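Local structure of protein-glutaminase (2ZK9) at residues 40-45 with 80-85; 64-69 with 142-147; 34-39 with 168-173; 46-51 with 154-159. The protein hydrolyses the side-chain amides of protein-bound glutamine, converting it to glutamate and releasing ammonia. All coordinates share one frame; numbering follows the deposited sequence. Where two conformers were deposited one is given.

Contact 1 (40-45 with 80-85). With NA (sodium ion), chain B.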
loop_
_atom_site.group_PDB
_atom_site.type_symbol
_atom_site.label_atom_id
_atom_site.label_comp_id
_atom_site.label_asym_id
_atom_site.label_seq_id
_atom_site.Cartn_x
_atom_site.Cartn_y
_atom_site.Cartn_z
ATOM N N ASP A 40 -0.066 -1.718 -11.033
ATOM C CA ASP A 40 -0.289 -0.318 -10.788
ATOM C C ASP A 40 -1.385 -0.225 -9.731
ATOM O O ASP A 40 -1.881 -1.223 -9.262
ATOM C CB ASP A 40 -0.628 0.406 -12.081
ATOM C CG ASP A 40 -0.200 1.846 -12.204
ATOM O OD1 ASP A 40 0.115 2.272 -13.327
ATOM O OD2 ASP A 40 -0.216 2.589 -11.183
ATOM N N GLY A 41 -1.717 1.026 -9.404
ATOM C CA GLY A 41 -2.758 1.293 -8.434
ATOM C C GLY A 41 -2.308 1.248 -6.976
ATOM O O GLY A 41 -3.147 1.267 -6.070
ATOM N N CYS A 42 -0.995 1.273 -6.730
ATOM C CA CYS A 42 -0.480 1.235 -5.335
ATOM C C CYS A 42 -1.031 2.360 -4.497
ATOM O O CYS A 42 -1.327 2.182 -3.312
ATOM C CB CYS A 42 1.026 1.286 -5.336
ATOM S SG CYS A 42 1.780 2.636 -6.191
ATOM N N TYR A 43 -1.162 3.538 -5.092
ATOM C CA TYR A 43 -1.673 4.724 -4.400
ATOM C C TYR A 43 -3.063 4.465 -3.894
ATOM O O TYR A 43 -3.426 4.876 -2.782
ATOM C CB TYR A 43 -1.542 5.925 -5.360
ATOM C CG TYR A 43 -2.130 5.686 -6.715
ATOM C CD1 TYR A 43 -1.425 5.174 -7.787
ATOM C CD2 TYR A 43 -3.483 5.945 -6.932
ATOM C CE1 TYR A 43 -2.006 4.949 -9.033
ATOM C CE2 TYR A 43 -4.073 5.750 -8.131
ATOM C CZ TYR A 43 -3.340 5.249 -9.198
ATOM O OH TYR A 43 -3.977 5.047 -10.404
ATOM N N ALA A 44 -3.910 3.836 -4.719
ATOM C CA ALA A 44 -5.291 3.535 -4.333
ATOM C C ALA A 44 -5.317 2.462 -3.269
ATOM O O ALA A 44 -6.079 2.541 -2.300
ATOM C CB ALA A 44 -6.072 3.142 -5.570
ATOM N N ARG A 45 -4.487 1.414 -3.421
ATOM C CA ARG A 45 -4.463 0.380 -2.380
ATOM C C ARG A 45 -4.094 0.975 -1.031
ATOM O O ARG A 45 -4.671 0.637 -0.011
ATOM C CB ARG A 45 -3.545 -0.768 -2.759
ATOM C CG ARG A 45 -3.876 -1.476 -4.066
ATOM C CD ARG A 45 -3.210 -2.802 -4.212
ATOM N NE ARG A 45 -1.733 -2.803 -4.099
ATOM C CZ ARG A 45 -0.915 -2.505 -5.084
ATOM N NH1 ARG A 45 -1.319 -2.177 -6.290
ATOM N NH2 ARG A 45 0.412 -2.506 -4.870
ATOM N N TRP A 80 8.539 -0.681 -11.492
ATOM C CA TRP A 80 7.924 0.544 -11.020
ATOM C C TRP A 80 8.918 1.684 -10.966
ATOM O O TRP A 80 10.088 1.447 -10.738
ATOM C CB TRP A 80 7.423 0.287 -9.622
ATOM C CG TRP A 80 6.333 -0.660 -9.361
ATOM C CD1 TRP A 80 5.217 -0.960 -10.108
ATOM C CD2 TRP A 80 6.284 -1.447 -8.156
ATOM N NE1 TRP A 80 4.479 -1.885 -9.415
ATOM C CE2 TRP A 80 5.095 -2.183 -8.215
ATOM C CE3 TRP A 80 7.092 -1.575 -7.013
ATOM C CZ2 TRP A 80 4.731 -3.028 -7.193
ATOM C CZ3 TRP A 80 6.698 -2.419 -6.000
ATOM C CH2 TRP A 80 5.518 -3.105 -6.106
ATOM N N SER A 81 8.415 2.922 -11.073
ATOM C CA SER A 81 9.207 4.094 -10.778
ATOM C C SER A 81 9.012 4.530 -9.336
ATOM O O SER A 81 9.878 5.270 -8.806
ATOM C CB SER A 81 8.868 5.227 -11.716
ATOM O OG SER A 81 7.509 5.574 -11.664
ATOM N N TYR A 82 7.919 4.152 -8.691
ATOM C CA TYR A 82 7.698 4.444 -7.296
ATOM C C TYR A 82 6.754 3.356 -6.751
ATOM O O TYR A 82 6.064 2.697 -7.496
ATOM C CB TYR A 82 7.144 5.838 -6.992
ATOM C CG TYR A 82 5.666 5.958 -7.172
ATOM C CD1 TYR A 82 5.095 6.133 -8.432
ATOM C CD2 TYR A 82 4.787 5.884 -6.093
ATOM C CE1 TYR A 82 3.711 6.227 -8.536
ATOM C CE2 TYR A 82 3.461 5.983 -6.201
ATOM C CZ TYR A 82 2.901 6.140 -7.425
ATOM O OH TYR A 82 1.542 6.271 -7.504
ATOM N N HIS A 83 6.729 3.268 -5.417
ATOM C CA HIS A 83 5.746 2.462 -4.745
ATOM C C HIS A 83 5.372 3.172 -3.440
ATOM O O HIS A 83 6.110 4.032 -2.942
ATOM C CB HIS A 83 6.298 1.034 -4.503
ATOM C CG HIS A 83 5.259 0.071 -3.950
ATOM N ND1 HIS A 83 3.976 0.057 -4.415
ATOM C CD2 HIS A 83 5.373 -0.848 -2.990
ATOM C CE1 HIS A 83 3.333 -0.872 -3.744
ATOM N NE2 HIS A 83 4.163 -1.476 -2.856
ATOM N N VAL A 84 4.232 2.824 -2.875
ATOM C CA VAL A 84 3.733 3.414 -1.664
ATOM C C VAL A 84 2.984 2.340 -0.877
ATOM O O VAL A 84 2.324 1.483 -1.464
ATOM C CB VAL A 84 2.842 4.657 -1.949
ATOM C CG1 VAL A 84 1.667 4.345 -2.841
ATOM C CG2 VAL A 84 2.389 5.316 -0.666
ATOM N N ALA A 85 3.045 2.445 0.440
ATOM C CA ALA A 85 2.243 1.667 1.344
ATOM C C ALA A 85 2.040 2.475 2.629
ATOM O O ALA A 85 2.534 3.574 2.776
ATOM C CB ALA A 85 2.866 0.295 1.601
HETATM NA NA NA B . 1.539 1.585 -8.078
HETATM O O HOH W 1 -0.074 0.246 -1.627
HETATM O O HOH W 2 3.575 0.396 -7.248
HETATM O O HOH W 3 3.989 2.408 -9.498
#
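C42, the first residue of helix 42-55, comes up against V84 of strand 82-91 with the two CA atoms 6.0 Å apart, while G41 holds the N-cap position. A cysteine at a helix start facing a histidine on a strand is the papain-like arrangement of peptidase clan CA; with H83 NE2 hydrogen-bonded to D103, the three residues are consistent with a Cys-His-Asp catalytic triad. H83 turns its ring edge to C42, placing ND1 3.3 Å from CB of C42 and 3.8 Å from its SG. With SG between the backbone N and the carbonyl carbon (chi1 55°), the sulfur meets a site modelled as sodium. The 2.2 Å from SG to this ion is very short for sodium and sulfur, so its identity is doubtful. Water 2 links the ion to H83 ND1. The W80 indole covers one face of the H83 ring, its CH2 over the centre, while W80 NE1 is tied to P38 O. On another side C42 SG makes an oblique sulfur-aromatic contact, 4.4 Å from the centroid of the Y82 ring. V84 CG1 fills in against C42 and Y43. Water 1 bridges the backbones, donating to C42 O (2.9 Å) and V84 O (2.7 Å).

Contact 2 (64-69 with 142-147); sequences FVYGNL and YYRSPS
The hydroxyl of Y66 is held twice by R144: it donates to R144 O over 2.6 Å and accepts from R144 NH1 over 3.1 Å. The NH1 bond is fairly straight (161° at the hydrogen) and lies close to the guanidinium plane, whereas the hydroxyl reaches R144 O from well above the carbonyl plane. R144 can supply both groups because its CG stands anti to the backbone N (chi1 172°) and the extended chain runs past the phenol oxygen. Its CB sits squarely over the F64 ring, 3.8 Å from the centroid, a CH-pi contact, while Y142 O lies at the edge of that ring. P146 adds to this shell, its CA over one face of the Y66 ring toward the rim and its CG 3.7 Å from Y66 CD1. A phenylalanine in place of Y66 could still lie against P146, but would probably leave R144 O without its donor and the NH1 end freer to swing. These contacts lay the two-stranded hairpin 141-144/150-152, with its classic beta bulge at Y142 and Y143, on strand 61-66 of the mixed sheet. Farther out, N148 OD1 accepts from R144 NE, and the R144 side chain rests on A135 and T137 of strand 130-138. S145 OG pairs with S147 OG and accepts from S149 N. Y143 meets Y82 edge-to-face, and Y142 OH bonds to N158 OD1.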
loop_
_atom_site.group_PDB
_atom_site.type_symbol
_atom_site.label_atom_id
_atom_site.label_comp_id
_atom_site.label_asym_id
_atom_site.label_seq_id
_atom_site.Cartn_x
_atom_site.Cartn_y
_atom_site.Cartn_z
ATOM N N PHE A 64 6.648 6.537 0.654
ATOM C CA PHE A 64 6.883 6.497 -0.766
ATOM C C PHE A 64 8.319 6.117 -1.019
ATOM O O PHE A 64 9.213 6.692 -0.396
ATOM C CB PHE A 64 6.601 7.843 -1.422
ATOM C CG PHE A 64 5.148 8.246 -1.389
ATOM C CD1 PHE A 64 4.299 7.975 -2.452
ATOM C CD2 PHE A 64 4.592 8.904 -0.298
ATOM C CE1 PHE A 64 2.962 8.288 -2.433
ATOM C CE2 PHE A 64 3.249 9.227 -0.250
ATOM C CZ PHE A 64 2.415 8.928 -1.335
ATOM N N VAL A 65 8.564 5.193 -1.948
ATOM C CA VAL A 65 9.918 4.844 -2.349
ATOM C C VAL A 65 10.007 5.031 -3.851
ATOM O O VAL A 65 9.038 4.749 -4.559
ATOM C CB VAL A 65 10.267 3.397 -1.877
ATOM C CG1 VAL A 65 9.344 2.334 -2.407
ATOM C CG2 VAL A 65 11.707 3.061 -2.242
ATOM N N TYR A 66 11.128 5.507 -4.327
ATOM C CA TYR A 66 11.332 5.894 -5.691
ATOM C C TYR A 66 12.620 5.274 -6.248
ATOM O O TYR A 66 13.562 5.130 -5.499
ATOM C CB TYR A 66 11.480 7.422 -5.824
ATOM C CG TYR A 66 10.378 8.215 -5.164
ATOM C CD1 TYR A 66 9.258 8.614 -5.853
ATOM C CD2 TYR A 66 10.474 8.551 -3.828
ATOM C CE1 TYR A 66 8.235 9.345 -5.226
ATOM C CE2 TYR A 66 9.476 9.266 -3.219
ATOM C CZ TYR A 66 8.358 9.663 -3.911
ATOM O OH TYR A 66 7.406 10.420 -3.240
ATOM N N GLY A 67 12.620 4.923 -7.536
ATOM C CA GLY A 67 13.841 4.412 -8.112
ATOM C C GLY A 67 13.606 3.584 -9.318
ATOM O O GLY A 67 12.561 3.667 -9.939
ATOM N N ASN A 68 14.593 2.750 -9.612
ATOM C CA ASN A 68 14.480 1.692 -10.609
ATOM C C ASN A 68 13.956 0.472 -9.846
ATOM O O ASN A 68 14.727 -0.378 -9.410
ATOM C CB ASN A 68 15.839 1.411 -11.227
ATOM C CG ASN A 68 15.800 0.285 -12.227
ATOM O OD1 ASN A 68 14.763 0.007 -12.816
ATOM N ND2 ASN A 68 16.902 -0.392 -12.395
ATOM N N LEU A 69 12.654 0.439 -9.587
ATOM C CA LEU A 69 12.079 -0.549 -8.665
ATOM C C LEU A 69 11.618 -1.774 -9.440
ATOM O O LEU A 69 11.160 -1.708 -10.559
ATOM C CB LEU A 69 10.908 0.062 -7.897
ATOM C CG LEU A 69 11.193 1.364 -7.183
ATOM C CD1 LEU A 69 9.946 1.782 -6.400
ATOM C CD2 LEU A 69 12.409 1.280 -6.257
ATOM N N TYR A 142 -2.127 11.342 -0.944
ATOM C CA TYR A 142 -2.435 10.277 -1.892
ATOM C C TYR A 142 -1.241 9.943 -2.761
ATOM O O TYR A 142 -0.933 8.763 -3.014
ATOM C CB TYR A 142 -3.575 10.725 -2.747
ATOM C CG TYR A 142 -4.273 9.686 -3.638
ATOM C CD1 TYR A 142 -4.520 9.977 -4.950
ATOM C CD2 TYR A 142 -4.729 8.475 -3.139
ATOM C CE1 TYR A 142 -5.199 9.065 -5.782
ATOM C CE2 TYR A 142 -5.425 7.604 -3.906
ATOM C CZ TYR A 142 -5.666 7.903 -5.228
ATOM O OH TYR A 142 -6.394 6.983 -5.966
ATOM N N TYR A 143 -0.543 10.959 -3.237
ATOM C CA TYR A 143 0.673 10.799 -4.034
ATOM C C TYR A 143 1.623 11.968 -3.693
ATOM O O TYR A 143 1.194 13.100 -3.557
ATOM C CB TYR A 143 0.411 10.752 -5.523
ATOM C CG TYR A 143 1.654 10.711 -6.364
ATOM C CD1 TYR A 143 2.497 9.564 -6.364
ATOM C CD2 TYR A 143 2.111 11.814 -7.060
ATOM C CE1 TYR A 143 3.669 9.524 -7.083
ATOM C CE2 TYR A 143 3.263 11.784 -7.797
ATOM C CZ TYR A 143 4.036 10.637 -7.811
ATOM O OH TYR A 143 5.199 10.673 -8.554
ATOM N N ARG A 144 2.901 11.629 -3.634
ATOM C CA ARG A 144 4.008 12.539 -3.412
ATOM C C ARG A 144 4.995 12.402 -4.561
ATOM O O ARG A 144 5.527 11.309 -4.757
ATOM C CB ARG A 144 4.761 12.234 -2.112
ATOM C CG ARG A 144 6.031 13.061 -1.962
ATOM C CD ARG A 144 6.792 12.715 -0.694
ATOM N NE ARG A 144 7.972 13.560 -0.484
ATOM C CZ ARG A 144 9.139 13.394 -1.086
ATOM N NH1 ARG A 144 9.329 12.441 -1.954
ATOM N NH2 ARG A 144 10.145 14.212 -0.813
ATOM N N SER A 145 5.204 13.482 -5.301
ATOM C CA SER A 145 6.202 13.403 -6.372
ATOM C C SER A 145 7.611 13.388 -5.802
ATOM O O SER A 145 7.815 13.786 -4.673
ATOM C CB SER A 145 6.005 14.633 -7.285
ATOM O OG SER A 145 6.521 15.757 -6.634
ATOM N N PRO A 146 8.621 12.940 -6.573
ATOM C CA PRO A 146 10.006 12.973 -6.075
ATOM C C PRO A 146 10.425 14.378 -5.682
ATOM O O PRO A 146 11.313 14.473 -4.840
ATOM C CB PRO A 146 10.815 12.427 -7.233
ATOM C CG PRO A 146 9.812 11.579 -7.994
ATOM C CD PRO A 146 8.501 12.290 -7.852
ATOM N N SER A 147 9.783 15.405 -6.217
ATOM C CA SER A 147 10.010 16.802 -5.916
ATOM C C SER A 147 9.168 17.313 -4.742
ATOM O O SER A 147 9.187 18.554 -4.499
ATOM C CB SER A 147 9.777 17.692 -7.134
ATOM O OG SER A 147 8.519 17.559 -7.772
#

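Contact 3 (34-39 with 168-173)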
loop_
_atom_site.group_PDB
_atom_site.type_symbol
_atom_site.label_atom_id
_atom_site.label_comp_id
_atom_site.label_asym_id
_atom_site.label_seq_id
_atom_site.Cartn_x
_atom_site.Cartn_y
_atom_site.Cartn_z
ATOM N N THR A 34 -6.951 -4.507 -4.562
ATOM C CA THR A 34 -6.380 -5.244 -5.672
ATOM C C THR A 34 -4.920 -5.637 -5.438
ATOM O O THR A 34 -4.062 -5.476 -6.305
ATOM C CB THR A 34 -6.567 -4.382 -6.920
ATOM O OG1 THR A 34 -6.034 -3.085 -6.676
ATOM C CG2 THR A 34 -8.043 -4.254 -7.315
ATOM N N PHE A 35 -4.651 -6.183 -4.251
ATOM C CA PHE A 35 -3.279 -6.552 -3.881
ATOM C C PHE A 35 -2.676 -7.564 -4.872
ATOM O O PHE A 35 -1.471 -7.529 -5.120
ATOM C CB PHE A 35 -3.235 -7.160 -2.503
ATOM C CG PHE A 35 -3.621 -6.221 -1.386
ATOM C CD1 PHE A 35 -2.928 -5.033 -1.162
ATOM C CD2 PHE A 35 -4.640 -6.555 -0.520
ATOM C CE1 PHE A 35 -3.250 -4.219 -0.090
ATOM C CE2 PHE A 35 -4.953 -5.741 0.557
ATOM C CZ PHE A 35 -4.275 -4.571 0.758
ATOM N N ARG A 36 -3.508 -8.436 -5.427
ATOM C CA ARG A 36 -3.033 -9.446 -6.375
ATOM C C ARG A 36 -2.633 -8.882 -7.725
ATOM O O ARG A 36 -2.138 -9.672 -8.542
ATOM C CB ARG A 36 -4.131 -10.494 -6.566
ATOM C CG ARG A 36 -5.416 -9.982 -7.182
ATOM C CD ARG A 36 -6.474 -11.023 -7.273
ATOM N NE ARG A 36 -7.667 -10.505 -7.917
ATOM C CZ ARG A 36 -8.752 -11.184 -8.193
ATOM N NH1 ARG A 36 -8.807 -12.463 -7.845
ATOM N NH2 ARG A 36 -9.772 -10.589 -8.763
ATOM N N TYR A 37 -2.865 -7.606 -7.976
ATOM C CA TYR A 37 -2.513 -6.941 -9.217
ATOM C C TYR A 37 -1.510 -5.849 -8.935
ATOM O O TYR A 37 -1.857 -4.690 -8.769
ATOM C CB TYR A 37 -3.767 -6.351 -9.875
ATOM C CG TYR A 37 -3.494 -5.742 -11.237
ATOM C CD1 TYR A 37 -2.965 -6.474 -12.260
ATOM C CD2 TYR A 37 -3.813 -4.400 -11.468
ATOM C CE1 TYR A 37 -2.738 -5.886 -13.513
ATOM C CE2 TYR A 37 -3.580 -3.848 -12.703
ATOM C CZ TYR A 37 -3.051 -4.552 -13.731
ATOM O OH TYR A 37 -2.870 -3.944 -14.954
ATOM N N PRO A 38 -0.218 -6.206 -8.876
ATOM C CA PRO A 38 0.797 -5.226 -8.502
ATOM C C PRO A 38 1.259 -4.314 -9.607
ATOM O O PRO A 38 2.125 -3.466 -9.344
ATOM C CB PRO A 38 1.953 -6.083 -7.956
ATOM C CG PRO A 38 1.822 -7.308 -8.795
ATOM C CD PRO A 38 0.321 -7.578 -8.863
ATOM N N VAL A 39 0.747 -4.433 -10.815
ATOM C CA VAL A 39 1.210 -3.612 -11.916
ATOM C C VAL A 39 1.065 -2.125 -11.613
ATOM O O VAL A 39 1.965 -1.357 -11.948
ATOM C CB VAL A 39 0.450 -3.986 -13.201
ATOM C CG1 VAL A 39 0.778 -3.051 -14.362
ATOM C CG2 VAL A 39 0.727 -5.428 -13.631
ATOM N N LEU A 168 -10.938 -7.060 -11.531
ATOM C CA LEU A 168 -10.818 -8.414 -12.096
ATOM C C LEU A 168 -9.395 -8.815 -12.453
ATOM O O LEU A 168 -9.183 -9.950 -12.926
ATOM C CB LEU A 168 -11.740 -8.476 -13.347
ATOM C CG LEU A 168 -13.161 -8.017 -13.085
ATOM C CD1 LEU A 168 -13.911 -8.082 -14.422
ATOM C CD2 LEU A 168 -13.749 -8.886 -11.977
ATOM N N LEU A 169 -8.450 -7.914 -12.299
ATOM C CA LEU A 169 -7.093 -8.095 -12.788
ATOM C C LEU A 169 -6.235 -8.763 -11.722
ATOM O O LEU A 169 -6.416 -8.566 -10.535
ATOM C CB LEU A 169 -6.497 -6.765 -13.211
ATOM C CG LEU A 169 -7.338 -5.920 -14.199
ATOM C CD1 LEU A 169 -6.648 -4.633 -14.523
ATOM C CD2 LEU A 169 -7.739 -6.716 -15.444
ATOM N N SER A 170 -5.274 -9.533 -12.181
ATOM C CA SER A 170 -4.370 -10.263 -11.305
ATOM C C SER A 170 -3.065 -10.509 -12.003
ATOM O O SER A 170 -3.011 -10.691 -13.194
ATOM C CB SER A 170 -5.007 -11.587 -10.905
ATOM O OG SER A 170 -4.277 -12.221 -9.878
ATOM N N GLY A 171 -1.980 -10.611 -11.219
ATOM C CA GLY A 171 -0.677 -10.884 -11.759
ATOM C C GLY A 171 -0.015 -9.663 -12.385
ATOM O O GLY A 171 -0.274 -8.531 -11.982
ATOM N N CYS A 172 0.850 -9.920 -13.361
ATOM C CA CYS A 172 1.712 -8.902 -13.909
ATOM C C CYS A 172 1.308 -8.479 -15.307
ATOM O O CYS A 172 2.073 -7.783 -15.962
ATOM C CB CYS A 172 3.180 -9.338 -13.867
ATOM S SG CYS A 172 3.700 -9.867 -12.194
ATOM N N SER A 173 0.132 -8.867 -15.731
ATOM C CA SER A 173 -0.498 -8.501 -16.983
ATOM C C SER A 173 -1.948 -8.184 -16.701
ATOM O O SER A 173 -2.546 -8.821 -15.841
ATOM C CB SER A 173 -0.363 -9.642 -17.989
ATOM O OG SER A 173 0.996 -9.952 -18.296
HETATM O O HOH W 4 -7.742 -7.670 -8.337
#
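Y37 and L169 form the close-packed part of this contact, lying side by side and pointing the same way. L169 CB stands over the middle of the Y37 ring, 3.7 Å from the centroid in a CH-pi contact, and L169 CD1 continues along the same face to CE2 and CZ. The tyrosine reaches this place with CG anti to its own N (chi1 -175°); its OH is bonded to P174 O, and F166 meets its ring edge-to-face. Next to it, the N-H of G171 gives R36 O a nearly straight bond of 2.8 Å, with 160° at the hydrogen. R36 belongs to a type I beta turn from T34 to Y37, closed by Y37 N to T34 O, in the loop that leads into helix 42-55; the facing loop follows helix 157-165. G171 O is pressed against P38 CD at 3.3 Å and Y37 CD1 at 3.4 Å, a buried carbonyl with no polar partner in the model. V39 CG2 reaches C172 C at 3.5 Å, and C172 is itself fixed by its disulfide to C76. The R36 side chain, by contrast, lies at the looser, partly exposed side. Its aliphatic part runs loosely past S170, CD 4.0 Å from S170 CB, and NH2 bonds to S167 O. Water 4, in the guanidinium plane, accepts from R36 NE and lies 2.7 Å from L169 O, linking the two.

Contact 4 (46-51 with 154-159)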
loop_
_atom_site.group_PDB
_atom_site.type_symbol
_atom_site.label_atom_id
_atom_site.label_comp_id
_atom_site.label_asym_id
_atom_site.label_seq_id
_atom_site.Cartn_x
_atom_site.Cartn_y
_atom_site.Cartn_z
ATOM N N ALA A 46 -3.091 1.863 -1.027
ATOM C CA ALA A 46 -2.624 2.455 0.231
ATOM C C ALA A 46 -3.680 3.318 0.859
ATOM O O ALA A 46 -3.893 3.305 2.071
ATOM C CB ALA A 46 -1.327 3.215 0.007
ATOM N N HIS A 47 -4.396 4.121 0.038
ATOM C CA HIS A 47 -5.401 4.999 0.597
ATOM C C HIS A 47 -6.607 4.212 1.126
ATOM O O HIS A 47 -7.233 4.624 2.097
ATOM C CB HIS A 47 -5.816 6.035 -0.459
ATOM C CG HIS A 47 -5.984 7.412 0.095
ATOM N ND1 HIS A 47 -5.059 7.969 0.855
ATOM C CD2 HIS A 47 -6.938 8.376 -0.074
ATOM C CE1 HIS A 47 -5.353 9.213 1.158
ATOM N NE2 HIS A 47 -6.523 9.469 0.609
ATOM N N LYS A 48 -6.907 3.088 0.496
ATOM C CA LYS A 48 -7.980 2.217 0.972
ATOM C C LYS A 48 -7.593 1.528 2.274
ATOM O O LYS A 48 -8.410 1.403 3.189
ATOM C CB LYS A 48 -8.373 1.210 -0.087
ATOM C CG LYS A 48 -9.685 0.501 0.152
ATOM C CD LYS A 48 -10.903 1.401 0.005
ATOM C CE LYS A 48 -12.189 0.629 0.081
ATOM N NZ LYS A 48 -13.374 1.492 0.068
ATOM N N MET A 49 -6.331 1.101 2.388
ATOM C CA MET A 49 -5.861 0.580 3.676
ATOM C C MET A 49 -5.988 1.614 4.769
ATOM O O MET A 49 -6.388 1.312 5.889
ATOM C CB MET A 49 -4.404 0.114 3.576
ATOM C CG MET A 49 -4.230 -1.122 2.701
ATOM S SD MET A 49 -2.586 -1.881 2.886
ATOM C CE MET A 49 -1.562 -0.794 1.905
ATOM N N ARG A 50 -5.641 2.858 4.458
ATOM C CA ARG A 50 -5.778 3.959 5.418
ATOM C C ARG A 50 -7.230 4.153 5.813
ATOM O O ARG A 50 -7.502 4.381 6.982
ATOM C CB ARG A 50 -5.182 5.230 4.862
ATOM C CG ARG A 50 -5.461 6.432 5.762
ATOM C CD ARG A 50 -4.724 7.630 5.244
ATOM N NE ARG A 50 -5.000 8.836 6.083
ATOM C CZ ARG A 50 -5.883 9.744 5.804
ATOM N NH1 ARG A 50 -6.626 9.739 4.676
ATOM N NH2 ARG A 50 -6.022 10.780 6.660
ATOM N N GLN A 51 -8.183 4.013 4.880
ATOM C CA GLN A 51 -9.586 4.139 5.213
ATOM C C GLN A 51 -9.965 3.081 6.255
ATOM O O GLN A 51 -10.764 3.362 7.167
ATOM C CB GLN A 51 -10.465 4.048 3.973
ATOM C CG GLN A 51 -11.952 4.176 4.243
ATOM C CD GLN A 51 -12.824 3.898 3.038
ATOM O OE1 GLN A 51 -12.695 2.851 2.437
ATOM N NE2 GLN A 51 -13.652 4.906 2.675
ATOM N N ASN A 154 -9.360 13.009 -0.625
ATOM C CA ASN A 154 -9.897 13.012 0.690
ATOM C C ASN A 154 -11.198 12.225 0.808
ATOM O O ASN A 154 -11.480 11.663 1.891
ATOM C CB ASN A 154 -10.160 14.402 1.150
ATOM C CG ASN A 154 -8.936 15.147 1.561
ATOM O OD1 ASN A 154 -7.848 14.639 1.630
ATOM N ND2 ASN A 154 -9.174 16.401 1.835
ATOM N N ASN A 155 -11.989 12.172 -0.264
ATOM C CA ASN A 155 -13.257 11.471 -0.250
ATOM C C ASN A 155 -13.187 10.088 -0.860
ATOM O O ASN A 155 -14.205 9.431 -1.010
ATOM C CB ASN A 155 -14.330 12.350 -0.950
ATOM C CG ASN A 155 -14.581 13.629 -0.145
ATOM O OD1 ASN A 155 -14.501 14.707 -0.734
ATOM N ND2 ASN A 155 -14.794 13.515 1.104
ATOM N N LEU A 156 -11.957 9.653 -1.203
ATOM C CA LEU A 156 -11.661 8.347 -1.767
ATOM C C LEU A 156 -12.379 8.100 -3.072
ATOM O O LEU A 156 -12.505 6.949 -3.527
ATOM C CB LEU A 156 -11.884 7.108 -0.843
ATOM C CG LEU A 156 -10.641 6.740 0.005
ATOM C CD1 LEU A 156 -10.441 7.792 1.076
ATOM C CD2 LEU A 156 -10.745 5.319 0.533
ATOM N N ILE A 157 -12.773 9.173 -3.767
ATOM C CA ILE A 157 -13.406 8.966 -5.076
ATOM C C ILE A 157 -12.415 8.363 -6.042
ATOM O O ILE A 157 -12.771 7.454 -6.798
ATOM C CB ILE A 157 -13.994 10.295 -5.566
ATOM C CG1 ILE A 157 -15.203 10.702 -4.659
ATOM C CG2 ILE A 157 -14.402 10.236 -7.021
ATOM C CD1 ILE A 157 -15.726 12.080 -4.943
ATOM N N ASN A 158 -11.194 8.867 -6.096
ATOM C CA ASN A 158 -10.246 8.286 -7.043
ATOM C C ASN A 158 -9.915 6.837 -6.652
ATOM O O ASN A 158 -9.883 5.951 -7.485
ATOM C CB ASN A 158 -8.981 9.136 -7.142
ATOM C CG ASN A 158 -8.212 8.779 -8.367
ATOM O OD1 ASN A 158 -7.161 8.095 -8.290
ATOM N ND2 ASN A 158 -8.642 9.229 -9.521
ATOM N N THR A 159 -9.669 6.662 -5.359
ATOM C CA THR A 159 -9.293 5.353 -4.820
ATOM C C THR A 159 -10.282 4.304 -5.221
ATOM O O THR A 159 -9.938 3.246 -5.745
ATOM C CB THR A 159 -9.177 5.439 -3.293
ATOM O OG1 THR A 159 -8.059 6.216 -2.895
ATOM C CG2 THR A 159 -9.031 4.064 -2.664
HETATM O O HOH W 5 -6.481 12.373 0.790
#
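The H47 imidazole carries T159 OG1 at its edge, near the ring plane, while L156 CD1 approaches obliquely to 3.7 Å from H47 CD2. Y142 meets the same ring edge-to-face, and ND1 is hydrogen-bonded to K62 NZ. The second flat group is the Q51 amide: L156 CD2 stands over one of its faces, 3.6 Å from Q51 CD and almost equally far from OE1 and NE2. This is helix-helix packing, one side of helix 42-55 against the first turn of helix 157-165 and the residues leading into it. L156, at the N-cap position with a positive phi of 60°, spreads its two methyl groups between H47 and Q51. T159, the third residue of the helix, sends OG1 to 3.3 Å from H47 CB and CG2 to K48 CB. The T159 hydroxyl is hydrogen-bonded to D153 OD2; against H47 CB it makes a van der Waals contact. K48 bends at chi2 and brings NZ back to Q51 OE1 over 2.8 Å, in the carbonyl plane on a lone pair; N160 OD1 is a second partner of NZ. With an alanine in place of Q51, L156 CD2 would probably lose most of its cover on this side and K48 NZ the amide oxygen it now bonds. At the far end of the imidazole, water 5 lies 2.9 Å from H47 NE2 and 2.8 Å from N154 OD1, bridging the two.

In the fold
Contacts 1 and 4 are buried and share helix 42-55: its start faces strand 82-91 in contact 1, and its next turns meet helix 157-165 in contact 4. Contact 2 is partly buried and uses the neighbouring strand 61-66, so it reaches the same sheet as contact 1, with V65 O accepting from H83 N. Contact 3 is a surface meeting of two loops, about 20 Å from contact 2 between centres, yet it touches contact 1 through T34 and R45. Y142 of contact 2 also packs on Y43 of contact 1. The chemistry follows position: a polar thiol-imidazole site in contact 1, tyrosine-arginine bonding in contact 2, a backbone bond and a leucine-tyrosine CH-pi contact in contact 3, mainly van der Waals packing in contact 4.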